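PDB 3FFR: phosphoserine aminotransferase SerC from Cytophaga hutchinsonii ATCC 33406, which probably catalyses the pyridoxal-phosphate-dependent transamination that interconverts 3-phosphohydroxypyruvate and phosphoserine in serine biosynthesis. Local coordinates for residues A[22-25]-A[26-30]; A[138-141]-A[142-145]; A[152-155]-A[156-160]; A[246-249]-A[250-253]; A[292-295]-A[296-299]. All coordinates share one frame; numbering follows the deposited sequence. Where two conformers were deposited one is given.

The five local contacts fall into two touching groups, contacts 2, 3 and 5 and contacts 1 and 4. Contact 2 reaches the cofactor itself: Thr141 OG1 hydrogen-bonds the cofactor-modified residue at position 191, and its side chain lies about 6 Å from a bound serine. Contact 5, with its centre 10 Å from that of contact 2, joins it through a probable hydrogen bond of 2.6 Å from Ser299 OG to Asn139 OD1. Contact 3 meets contact 2 more lightly, His138 against Ile152. Contacts 1 and 4 pack helix 19-28 on helix 246-262, centres 11 Å apart, while contacts 1 and 2 have nearest atoms about 22 Å apart.

Contact 1. Residues A[22-25]-A[26-30]; sequences HMIT and ALDEK
Four consecutive i to i+4 bonds carry the helix from 22-25 into 26-30, from Ala26 N to His22 O through to Glu29 N to Thr25 O at 2.8 Å, and the helix then ends in a Schellman motif, with Lys30 at a phi of 59° and its N 3.2 Å from Leu27 O. Above this frame the clearest side-chain pairing is Thr25 with Glu29, one turn apart and lying alongside each other. Thr25 CG2 approaches Glu29 OE2 to 3.4 Å, and CG of the same glutamate rests 3.3 Å from Thr25 O. The threonine is set by a chi1 of -59°, which points its methyl along the helix toward Glu29 and turns OG1 back to hydrogen-bond Gln21 O. Beyond CG the Glu29 chain is extended, and OE1 makes a long, weak ion pair with Lys40. Were Glu29 an alanine, the Thr25 methyl would probably lose its neighbour one turn on, and Lys40 this distant charge. On the next face, Ile24 CG2 passes 3.9 Å from Asp28 OD2, and Ile24 CD1 reaches Leu27 CD1 at 4.2 Å. The carboxylate of Asp28 has its main partner across the dimer, a salt bridge to Arg20 of the second subunit, where Ile24 also packs on Ile24 of that subunit. Selenomethionine Met23 brings SE to 4.5 Å from Ala26 CB. Met23 and His22 both touch helix 246-262, His22 also bonding Asp258, so helix 19-28 is placed between that helix and the second subunit.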
loop_
_atom_site.group_PDB
_atom_site.type_symbol
_atom_site.label_atom_id
_atom_site.label_comp_id
_atom_site.label_asym_id
_atom_site.label_seq_id
_atom_site.Cartn_x
_atom_site.Cartn_y
_atom_site.Cartn_z
ATOM N N HIS A 22 20.744 -1.176 -3.023
ATOM C CA HIS A 22 19.822 -2.161 -2.427
ATOM C C HIS A 22 18.714 -2.560 -3.361
ATOM O O HIS A 22 18.268 -3.718 -3.357
ATOM C CB HIS A 22 19.233 -1.704 -1.084
ATOM C CG HIS A 22 20.245 -1.543 0.002
ATOM N ND1 HIS A 22 21.215 -2.492 0.274
ATOM C CD2 HIS A 22 20.392 -0.571 0.932
ATOM C CE1 HIS A 22 21.934 -2.085 1.307
ATOM N NE2 HIS A 22 21.450 -0.930 1.730
HETATM N N MSE A 23 18.262 -1.612 -4.186
HETATM C CA MSE A 23 17.204 -1.896 -5.153
HETATM C C MSE A 23 17.765 -2.819 -6.251
HETATM O O MSE A 23 17.077 -3.700 -6.800
HETATM C CB MSE A 23 16.653 -0.634 -5.789
HETATM C CG MSE A 23 15.499 -0.871 -6.766
HETATM SE SE MSE A 23 13.900 -1.383 -5.843
HETATM C CE MSE A 23 13.235 0.428 -5.486
ATOM N N ILE A 24 19.026 -2.618 -6.583
ATOM C CA ILE A 24 19.647 -3.490 -7.601
ATOM C C ILE A 24 19.706 -4.909 -7.042
ATOM O O ILE A 24 19.435 -5.911 -7.736
ATOM C CB ILE A 24 21.018 -3.018 -8.056
ATOM C CG1 ILE A 24 20.884 -1.657 -8.722
ATOM C CG2 ILE A 24 21.612 -4.019 -9.026
ATOM C CD1 ILE A 24 19.940 -1.634 -9.830
ATOM N N THR A 25 20.031 -4.995 -5.764
ATOM C CA THR A 25 20.040 -6.298 -5.097
ATOM C C THR A 25 18.646 -6.931 -5.129
ATOM O O THR A 25 18.489 -8.134 -5.381
ATOM C CB THR A 25 20.524 -6.200 -3.656
ATOM O OG1 THR A 25 21.851 -5.664 -3.638
ATOM C CG2 THR A 25 20.553 -7.557 -3.005
ATOM N N ALA A 26 17.629 -6.116 -4.873
ATOM C CA ALA A 26 16.217 -6.590 -4.887
ATOM C C ALA A 26 15.861 -7.184 -6.226
ATOM O O ALA A 26 15.201 -8.221 -6.325
ATOM C CB ALA A 26 15.208 -5.431 -4.524
ATOM N N LEU A 27 16.319 -6.516 -7.275
ATOM C CA LEU A 27 15.995 -6.980 -8.621
ATOM C C LEU A 27 16.744 -8.276 -8.892
ATOM O O LEU A 27 16.187 -9.251 -9.422
ATOM C CB LEU A 27 16.376 -5.936 -9.663
ATOM C CG LEU A 27 15.560 -4.644 -9.639
ATOM C CD1 LEU A 27 16.222 -3.574 -10.515
ATOM C CD2 LEU A 27 14.062 -4.887 -9.992
ATOM N N ASP A 28 18.002 -8.283 -8.506
ATOM C CA ASP A 28 18.870 -9.447 -8.738
ATOM C C ASP A 28 18.387 -10.695 -8.044
ATOM O O ASP A 28 18.466 -11.817 -8.607
ATOM C CB ASP A 28 20.312 -9.179 -8.281
ATOM C CG ASP A 28 21.090 -8.324 -9.256
ATOM O OD1 ASP A 28 20.631 -8.158 -10.388
ATOM O OD2 ASP A 28 22.189 -7.859 -8.900
ATOM N N GLU A 29 17.879 -10.498 -6.832
ATOM C CA GLU A 29 17.396 -11.611 -5.989
ATOM C C GLU A 29 15.951 -11.987 -6.247
ATOM O O GLU A 29 15.439 -12.933 -5.654
ATOM C CB GLU A 29 17.548 -11.314 -4.508
ATOM C CG GLU A 29 19.045 -11.154 -4.112
ATOM C CD GLU A 29 19.296 -11.014 -2.616
ATOM O OE1 GLU A 29 18.357 -11.083 -1.805
ATOM O OE2 GLU A 29 20.481 -10.835 -2.245
ATOM N N LYS A 30 15.313 -11.227 -7.126
ATOM C CA LYS A 30 13.897 -11.436 -7.461
ATOM C C LYS A 30 12.964 -11.329 -6.249
ATOM O O LYS A 30 11.992 -12.052 -6.109
ATOM C CB LYS A 30 13.681 -12.762 -8.231
ATOM C CG LYS A 30 14.331 -12.696 -9.611
ATOM C CD LYS A 30 13.895 -13.870 -10.482
ATOM C CE LYS A 30 14.327 -13.675 -11.942
ATOM N NZ LYS A 30 13.843 -14.752 -12.850
#

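Contact 2. Residues A[138-141]-A[142-145]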
loop_
_atom_site.group_PDB
_atom_site.type_symbol
_atom_site.label_atom_id
_atom_site.label_comp_id
_atom_site.label_asym_id
_atom_site.label_seq_id
_atom_site.Cartn_x
_atom_site.Cartn_y
_atom_site.Cartn_z
ATOM N N HIS A 138 4.179 14.212 17.068
ATOM C CA HIS A 138 5.541 14.617 17.468
ATOM C C HIS A 138 6.084 15.702 16.555
ATOM O O HIS A 138 6.800 16.624 16.980
ATOM C CB HIS A 138 6.536 13.441 17.516
ATOM C CG HIS A 138 7.932 13.906 17.706
ATOM N ND1 HIS A 138 8.793 14.128 16.636
ATOM C CD2 HIS A 138 8.554 14.393 18.801
ATOM C CE1 HIS A 138 9.909 14.656 17.098
ATOM N NE2 HIS A 138 9.784 14.841 18.407
ATOM N N ASN A 139 5.753 15.590 15.277
ATOM C CA ASN A 139 6.251 16.527 14.257
ATOM C C ASN A 139 5.165 16.930 13.266
ATOM O O ASN A 139 4.754 16.119 12.415
ATOM C CB ASN A 139 7.477 15.946 13.544
ATOM C CG ASN A 139 8.362 17.032 12.925
ATOM O OD1 ASN A 139 8.937 17.882 13.654
ATOM N ND2 ASN A 139 8.469 17.038 11.609
ATOM N N GLU A 140 4.619 18.131 13.441
ATOM C CA GLU A 140 3.519 18.612 12.563
ATOM C C GLU A 140 4.207 19.209 11.356
ATOM O O GLU A 140 4.664 20.357 11.346
ATOM C CB GLU A 140 2.607 19.626 13.288
ATOM C CG GLU A 140 1.538 20.256 12.411
ATOM C CD GLU A 140 0.644 19.259 11.701
ATOM O OE1 GLU A 140 -0.122 18.535 12.379
ATOM O OE2 GLU A 140 0.699 19.278 10.464
ATOM N N THR A 141 4.272 18.367 10.339
ATOM C CA THR A 141 5.047 18.622 9.132
ATOM C C THR A 141 4.599 19.879 8.376
ATOM O O THR A 141 5.381 20.523 7.678
ATOM C CB THR A 141 4.936 17.412 8.175
ATOM O OG1 THR A 141 4.969 16.196 8.931
ATOM C CG2 THR A 141 6.077 17.402 7.130
ATOM N N SER A 142 3.331 20.223 8.530
ATOM C CA SER A 142 2.800 21.395 7.827
ATOM C C SER A 142 3.368 22.712 8.364
ATOM O O SER A 142 3.624 23.645 7.591
ATOM C CB SER A 142 1.264 21.452 7.866
ATOM O OG SER A 142 0.757 21.543 9.188
ATOM N N SER A 143 3.624 22.751 9.670
ATOM C CA SER A 143 4.018 23.996 10.335
ATOM C C SER A 143 5.432 24.026 10.874
ATOM O O SER A 143 5.942 25.081 11.225
ATOM C CB SER A 143 3.062 24.261 11.484
ATOM O OG SER A 143 3.242 23.296 12.500
ATOM N N GLY A 144 6.039 22.852 10.969
ATOM C CA GLY A 144 7.389 22.721 11.512
ATOM C C GLY A 144 7.485 22.759 13.037
ATOM O O GLY A 144 8.549 23.047 13.607
ATOM N N VAL A 145 6.368 22.479 13.696
ATOM C CA VAL A 145 6.314 22.424 15.152
ATOM C C VAL A 145 6.383 20.996 15.674
ATOM O O VAL A 145 5.676 20.099 15.210
ATOM C CB VAL A 145 5.029 23.084 15.719
ATOM C CG1 VAL A 145 4.951 22.938 17.308
ATOM C CG2 VAL A 145 4.941 24.605 15.306
#
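Glu140 and Ser142 meet through side chains on a tight turn where Gly144 and Val145 both face Glu140, a G1 beta bulge. Its backbone bonds are Glu140 N to Val145 O at 2.8 Å and Gly144 N to Glu140 O at 2.9 Å; the same carbonyl oxygen also accepts from Ser143 N, which sits well above the carbonyl plane. Gly144 has the positive phi, 79°, expected at this position of the bulge. The glutamate side chain begins with CB 3.7 Å from Val145 O. CG, set anti to the backbone N by a chi1 of 175°, runs 3.5 Å from Ser143 OG. A bend at chi2 (55°) then folds the chain back over the turn and brings CD to 3.4 Å from Ser142 OG. At the tip, Glu140 OE2 accepts from Ser142 OG at 2.6 Å, the hydroxyl coming from above the carboxylate plane. Ser142 N adds a weak bond to the same oxygen. Beyond the turn, Phe94 N also bonds OE2, and Ser95 OG bonds OE1. With both oxygens gripped, the buried carboxylate has little freedom to rotate, and it ties the turn to the start of helix 93-104. That probably steadies the backbone next to Thr141, whose OG1 bonds both Ser170 OG and O3 of the cofactor-modified residue. Thr141 thus touches the cofactor directly, and the Glu140-Ser142 bonding behind it is consistent with a second-shell role in placing that threonine.

Contact 3. Residues A[152-155]-A[156-160]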
loop_
_atom_site.group_PDB
_atom_site.type_symbol
_atom_site.label_atom_id
_atom_site.label_comp_id
_atom_site.label_asym_id
_atom_site.label_seq_id
_atom_site.Cartn_x
_atom_site.Cartn_y
_atom_site.Cartn_z
ATOM N N ILE A 152 5.622 15.083 25.552
ATOM C CA ILE A 152 4.803 13.881 25.281
ATOM C C ILE A 152 4.598 13.083 26.577
ATOM O O ILE A 152 3.516 12.552 26.873
ATOM C CB ILE A 152 5.481 12.987 24.205
ATOM C CG1 ILE A 152 5.339 13.723 22.856
ATOM C CG2 ILE A 152 4.844 11.544 24.148
ATOM C CD1 ILE A 152 5.829 13.076 21.644
ATOM N N ASN A 153 5.672 13.019 27.348
ATOM C CA ASN A 153 5.706 12.212 28.563
ATOM C C ASN A 153 4.771 12.692 29.655
ATOM O O ASN A 153 4.542 11.974 30.632
ATOM C CB ASN A 153 7.134 12.118 29.139
ATOM C CG ASN A 153 8.032 11.199 28.335
ATOM O OD1 ASN A 153 7.561 10.442 27.481
ATOM N ND2 ASN A 153 9.336 11.250 28.618
ATOM N N THR A 154 4.248 13.897 29.494
ATOM C CA THR A 154 3.367 14.473 30.511
ATOM C C THR A 154 1.945 13.981 30.391
ATOM O O THR A 154 1.136 14.164 31.296
ATOM C CB THR A 154 3.300 16.009 30.464
ATOM O OG1 THR A 154 2.694 16.448 29.243
ATOM C CG2 THR A 154 4.678 16.625 30.648
ATOM N N PHE A 155 1.637 13.331 29.290
ATOM C CA PHE A 155 0.236 12.892 29.045
ATOM C C PHE A 155 -0.223 11.647 29.778
ATOM O O PHE A 155 -1.396 11.521 30.121
ATOM C CB PHE A 155 -0.052 12.782 27.548
ATOM C CG PHE A 155 -0.281 14.131 26.894
ATOM C CD1 PHE A 155 0.788 14.904 26.483
ATOM C CD2 PHE A 155 -1.558 14.645 26.763
ATOM C CE1 PHE A 155 0.589 16.143 25.917
ATOM C CE2 PHE A 155 -1.759 15.899 26.205
ATOM C CZ PHE A 155 -0.685 16.650 25.788
ATOM N N ARG A 156 0.711 10.762 30.080
ATOM C CA ARG A 156 0.345 9.499 30.714
ATOM C C ARG A 156 -0.450 9.679 31.976
ATOM O O ARG A 156 -1.433 8.989 32.210
ATOM C CB ARG A 156 1.529 8.604 31.063
ATOM C CG ARG A 156 1.024 7.534 32.028
ATOM C CD ARG A 156 -0.373 7.118 31.537
ATOM N NE ARG A 156 -0.199 6.394 30.301
ATOM C CZ ARG A 156 -1.061 6.274 29.288
ATOM N NH1 ARG A 156 -2.250 6.863 29.251
ATOM N NH2 ARG A 156 -0.669 5.562 28.267
ATOM N N ASP A 157 -0.038 10.625 32.803
ATOM C CA ASP A 157 -0.724 10.807 34.083
ATOM C C ASP A 157 -2.016 11.590 34.008
ATOM O O ASP A 157 -2.790 11.597 34.954
ATOM C CB ASP A 157 0.215 11.415 35.118
ATOM C CG ASP A 157 1.198 10.403 35.672
ATOM O OD1 ASP A 157 1.084 9.171 35.376
ATOM O OD2 ASP A 157 2.083 10.838 36.434
ATOM N N LYS A 158 -2.243 12.240 32.879
ATOM C CA LYS A 158 -3.474 13.025 32.676
ATOM C C LYS A 158 -4.707 12.144 32.458
ATOM O O LYS A 158 -5.839 12.546 32.709
ATOM C CB LYS A 158 -3.313 13.989 31.504
ATOM C CG LYS A 158 -2.219 15.005 31.693
ATOM C CD LYS A 158 -2.200 15.959 30.495
ATOM C CE LYS A 158 -1.009 16.909 30.518
ATOM N NZ LYS A 158 -1.014 17.814 31.692
ATOM N N ASN A 159 -4.472 10.948 31.934
ATOM C CA ASN A 159 -5.533 9.956 31.732
ATOM C C ASN A 159 -4.838 8.606 31.651
ATOM O O ASN A 159 -4.395 8.196 30.597
ATOM C CB ASN A 159 -6.394 10.251 30.492
ATOM C CG ASN A 159 -7.556 9.297 30.335
ATOM O OD1 ASN A 159 -7.456 8.131 30.711
ATOM N ND2 ASN A 159 -8.658 9.768 29.719
ATOM N N LYS A 160 -4.759 7.931 32.788
ATOM C CA LYS A 160 -3.924 6.743 32.883
ATOM C C LYS A 160 -4.383 5.590 32.024
ATOM O O LYS A 160 -3.570 4.802 31.574
ATOM C CB LYS A 160 -3.746 6.342 34.347
ATOM C CG LYS A 160 -2.963 7.484 35.060
ATOM C CD LYS A 160 -2.739 7.247 36.432
ATOM C CE LYS A 160 -2.174 8.488 37.103
ATOM N NZ LYS A 160 -3.184 9.573 37.134
HETATM O O HOH W 1 2.824 10.337 28.308
HETATM O O HOH W 2 2.889 11.542 32.788
#
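Phe155 and Lys158 pack together just beyond helix 149-152, where a type I beta turn from Ile152 to Phe155 is closed by Phe155 N bonding Ile152 O at 3.2 Å. The backbone then coils on in helical conformation without regular helical bonds; Lys158 N reaches Phe155 O at 3.0 Å, but from well above the carbonyl plane. The tightly packed part is the ring of Phe155, buried against Ile164 of strand 163-167 and against Ile134 and Leu136 of strand 133-137. Lys158 lies over one face of this ring at the rim of the contact, its aliphatic part crossing at a slant with CD 4.0 Å from Phe155 CD2 and CE over the face. Lys158 CG is also 3.5 Å from Thr154 O, and its chain runs beside the Thr154 side chain in the same direction. Extended as far as CE, the lysine bends at chi4 (-63°) and delivers NZ to the carbonyl oxygens of Ile125 and Pro122; at 5.9 Å from the ring centroid, NZ adds at most a weak cation-pi attraction. Shortening Lys158 to an alanine takes its methylenes off that ring face and would probably leave the two carbonyls without this donor. On the looser side, water bridges the places where i to i+4 backbone bonds would be. One water donates to Ile152 O and accepts a weak bond from Arg156 N, and a second donates to Asn153 O at 2.8 Å while accepting from Asp157 N at 3.1 Å.

Contact 4. Residues A[246-249]-A[250-253]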
loop_
_atom_site.group_PDB
_atom_site.type_symbol
_atom_site.label_atom_id
_atom_site.label_comp_id
_atom_site.label_asym_id
_atom_site.label_seq_id
_atom_site.Cartn_x
_atom_site.Cartn_y
_atom_site.Cartn_z
ATOM N N ALA A 246 6.588 -5.918 -0.582
ATOM C CA ALA A 246 7.844 -6.612 -0.275
ATOM C C ALA A 246 9.080 -5.810 -0.624
ATOM O O ALA A 246 10.114 -5.894 0.044
ATOM C CB ALA A 246 7.869 -8.006 -0.977
HETATM N N MSE A 247 8.982 -5.037 -1.703
HETATM C CA MSE A 247 10.133 -4.237 -2.142
HETATM C C MSE A 247 10.525 -3.303 -1.013
HETATM O O MSE A 247 11.717 -3.198 -0.618
HETATM C CB MSE A 247 9.883 -3.453 -3.442
HETATM C CG MSE A 247 9.444 -4.334 -4.610
HETATM SE SE MSE A 247 10.802 -5.641 -5.139
HETATM C CE MSE A 247 11.886 -4.604 -6.263
ATOM N N ASN A 248 9.527 -2.598 -0.465
ATOM C CA ASN A 248 9.807 -1.668 0.625
ATOM C C ASN A 248 10.172 -2.353 1.933
ATOM O O ASN A 248 10.951 -1.822 2.711
ATOM C CB ASN A 248 8.721 -0.614 0.866
ATOM C CG ASN A 248 8.977 0.668 0.112
ATOM O OD1 ASN A 248 9.990 0.819 -0.585
ATOM N ND2 ASN A 248 8.036 1.626 0.244
ATOM N N ILE A 249 9.575 -3.503 2.211
ATOM C CA ILE A 249 9.955 -4.242 3.439
ATOM C C ILE A 249 11.436 -4.641 3.311
ATOM O O ILE A 249 12.222 -4.558 4.258
ATOM C CB ILE A 249 9.023 -5.455 3.697
ATOM C CG1 ILE A 249 7.611 -4.926 4.040
ATOM C CG2 ILE A 249 9.555 -6.310 4.868
ATOM C CD1 ILE A 249 6.497 -6.023 4.108
ATOM N N PHE A 250 11.815 -5.041 2.101
ATOM C CA PHE A 250 13.210 -5.406 1.812
ATOM C C PHE A 250 14.126 -4.204 1.998
ATOM O O PHE A 250 15.144 -4.242 2.714
ATOM C CB PHE A 250 13.350 -5.914 0.375
ATOM C CG PHE A 250 14.751 -6.289 -0.010
ATOM C CD1 PHE A 250 15.261 -7.542 0.331
ATOM C CD2 PHE A 250 15.538 -5.432 -0.751
ATOM C CE1 PHE A 250 16.537 -7.916 -0.044
ATOM C CE2 PHE A 250 16.823 -5.803 -1.121
ATOM C CZ PHE A 250 17.314 -7.047 -0.760
ATOM N N LEU A 251 13.755 -3.112 1.352
ATOM C CA LEU A 251 14.578 -1.909 1.410
ATOM C C LEU A 251 14.665 -1.387 2.839
ATOM O O LEU A 251 15.710 -0.901 3.273
ATOM C CB LEU A 251 14.038 -0.808 0.485
ATOM C CG LEU A 251 14.104 -1.040 -1.023
ATOM C CD1 LEU A 251 13.381 0.138 -1.704
ATOM C CD2 LEU A 251 15.579 -1.195 -1.528
ATOM N N LEU A 252 13.562 -1.495 3.573
ATOM C CA LEU A 252 13.548 -1.021 4.964
ATOM C C LEU A 252 14.540 -1.802 5.851
ATOM O O LEU A 252 15.250 -1.239 6.697
ATOM C CB LEU A 252 12.139 -1.034 5.576
ATOM C CG LEU A 252 11.982 -0.384 6.959
ATOM C CD1 LEU A 252 12.404 1.108 6.985
ATOM C CD2 LEU A 252 10.530 -0.565 7.466
ATOM N N GLY A 253 14.582 -3.102 5.665
ATOM C CA GLY A 253 15.504 -3.937 6.435
ATOM C C GLY A 253 16.943 -3.606 6.087
ATOM O O GLY A 253 17.797 -3.580 6.952
#
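Asn248 has a chi1 of -93°, away from the usual staggered values, and its side chain and that of Leu251 cross at a slant, Asn248 OD1 lying 3.6 Å from Leu251 CD1. This is a van der Waals touch; the amide's other end is occupied elsewhere, ND2 bonding Pro196 O. Leu251 CG also rests 3.2 Å from Met247 O, the oxygen that accepts Leu251 N at 2.8 Å. Phe250 behaves differently: its CB sits 3.3 Å from Ala246 O as the helix backbone dictates, and a chi1 of 179°, CG anti to the backbone N, carries the ring off the segment toward Ala26 and Val44. These residues form the first turns of helix 246-262, with regular i to i+4 bonds continuing through Leu252 N to Asn248 O at 2.8 Å and Gly253 N to Ile249 O at 3.1 Å. Around the helix the side chains divide by direction. Ile249 and Leu252 pack on Phe66 of strand 62-67 and on helix 39-55, and Leu252 also touches Phe193 and Leu195. Selenomethionine Met247 faces Met23 and Ala26 of helix 19-28, and it packs on Pro196 of the second subunit as well.

Contact 5. Residues A[292-295]-A[296-299]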
loop_
_atom_site.group_PDB
_atom_site.type_symbol
_atom_site.label_atom_id
_atom_site.label_comp_id
_atom_site.label_asym_id
_atom_site.label_seq_id
_atom_site.Cartn_x
_atom_site.Cartn_y
_atom_site.Cartn_z
ATOM N N VAL A 292 8.475 29.219 13.428
ATOM C CA VAL A 292 7.972 28.852 14.757
ATOM C C VAL A 292 8.732 29.713 15.791
ATOM O O VAL A 292 9.949 29.659 15.875
ATOM C CB VAL A 292 8.177 27.344 15.008
ATOM C CG1 VAL A 292 7.699 26.950 16.404
ATOM C CG2 VAL A 292 7.477 26.484 13.897
ATOM N N GLU A 293 7.996 30.511 16.566
ATOM C CA GLU A 293 8.629 31.445 17.523
ATOM C C GLU A 293 9.344 30.770 18.699
ATOM O O GLU A 293 10.468 31.137 19.041
ATOM C CB GLU A 293 7.605 32.472 18.026
ATOM C CG GLU A 293 7.089 33.370 16.900
ATOM C CD GLU A 293 6.186 34.497 17.369
ATOM O OE1 GLU A 293 5.913 34.587 18.584
ATOM O OE2 GLU A 293 5.754 35.292 16.500
ATOM N N ASP A 294 8.695 29.784 19.303
ATOM C CA ASP A 294 9.256 29.092 20.478
ATOM C C ASP A 294 10.333 28.106 20.047
ATOM O O ASP A 294 10.049 27.042 19.445
ATOM C CB ASP A 294 8.149 28.423 21.316
ATOM C CG ASP A 294 8.665 27.765 22.586
ATOM O OD1 ASP A 294 9.877 27.510 22.710
ATOM O OD2 ASP A 294 7.828 27.441 23.454
ATOM N N ALA A 295 11.578 28.475 20.327
ATOM C CA ALA A 295 12.728 27.684 19.866
ATOM C C ALA A 295 12.692 26.251 20.316
ATOM O O ALA A 295 13.151 25.361 19.599
ATOM C CB ALA A 295 14.088 28.368 20.278
ATOM N N LYS A 296 12.103 26.004 21.488
ATOM C CA LYS A 296 12.066 24.640 22.024
ATOM C C LYS A 296 11.185 23.763 21.177
ATOM O O LYS A 296 11.366 22.553 21.136
ATOM C CB LYS A 296 11.568 24.563 23.481
ATOM C CG LYS A 296 11.134 23.127 23.906
ATOM C CD LYS A 296 10.442 23.077 25.283
ATOM C CE LYS A 296 9.728 21.741 25.602
ATOM N NZ LYS A 296 9.138 21.768 27.017
ATOM N N LEU A 297 10.252 24.379 20.474
ATOM C CA LEU A 297 9.275 23.606 19.702
ATOM C C LEU A 297 9.521 23.556 18.203
ATOM O O LEU A 297 8.689 23.076 17.434
ATOM C CB LEU A 297 7.855 24.129 20.009
ATOM C CG LEU A 297 7.447 24.137 21.486
ATOM C CD1 LEU A 297 6.014 24.675 21.642
ATOM C CD2 LEU A 297 7.638 22.755 22.132
ATOM N N ARG A 298 10.676 24.049 17.794
ATOM C CA ARG A 298 11.025 24.025 16.390
ATOM C C ARG A 298 11.520 22.638 16.007
ATOM O O ARG A 298 12.345 22.034 16.716
ATOM C CB ARG A 298 12.110 25.048 16.095
ATOM C CG ARG A 298 11.657 26.475 16.261
ATOM C CD ARG A 298 12.820 27.419 16.059
ATOM N NE ARG A 298 12.423 28.765 16.478
ATOM C CZ ARG A 298 13.278 29.725 16.794
ATOM N NH1 ARG A 298 14.565 29.475 16.754
ATOM N NH2 ARG A 298 12.831 30.901 17.203
ATOM N N SER A 299 11.005 22.139 14.891
ATOM C CA SER A 299 11.394 20.811 14.414
ATOM C C SER A 299 12.839 20.709 14.006
ATOM O O SER A 299 13.369 21.617 13.360
ATOM C CB SER A 299 10.541 20.409 13.198
ATOM O OG SER A 299 10.945 19.139 12.683
#
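Val292 meets Arg298 first, in the loop joining strands 288-290 and 302-307: the two side chains slide past each other in opposite directions, Val292 CB 3.8 Å from Arg298 CG, while Val292 O accepts Arg298 NE at 2.7 Å, at the edge of the guanidinium and tilted 18° from its plane. Glu293 contributes its carbonyl oxygen, which takes a weak bond from Arg298 NH2 at 3.0 Å. At Asp294, with CG anti to the backbone N (chi1 -177°), OD1 receives Lys296 N on the anti side but well out of the carboxylate plane, giving an Asx turn; Asp294 O receives Leu297 N at 2.9 Å in a short 3-10 segment. OD2 has its polar partner in Tyr121 OH. Last comes Ala295, whose CA sits over one face of the Arg298 guanidinium, offset toward the rim; its carbonyl accepts a weak bond from Arg298 N. Ala295 also lines a pocket holding polyethylene glycol, probably from crystallisation. Within the two segments the guanidinium is held by main-chain carbonyls and packing on Ala295; Asp294 OD1 stays 6.8 Å from Arg298 NE, and a cation-pi contact with Phe290 probably adds to the stabilisation of the cation.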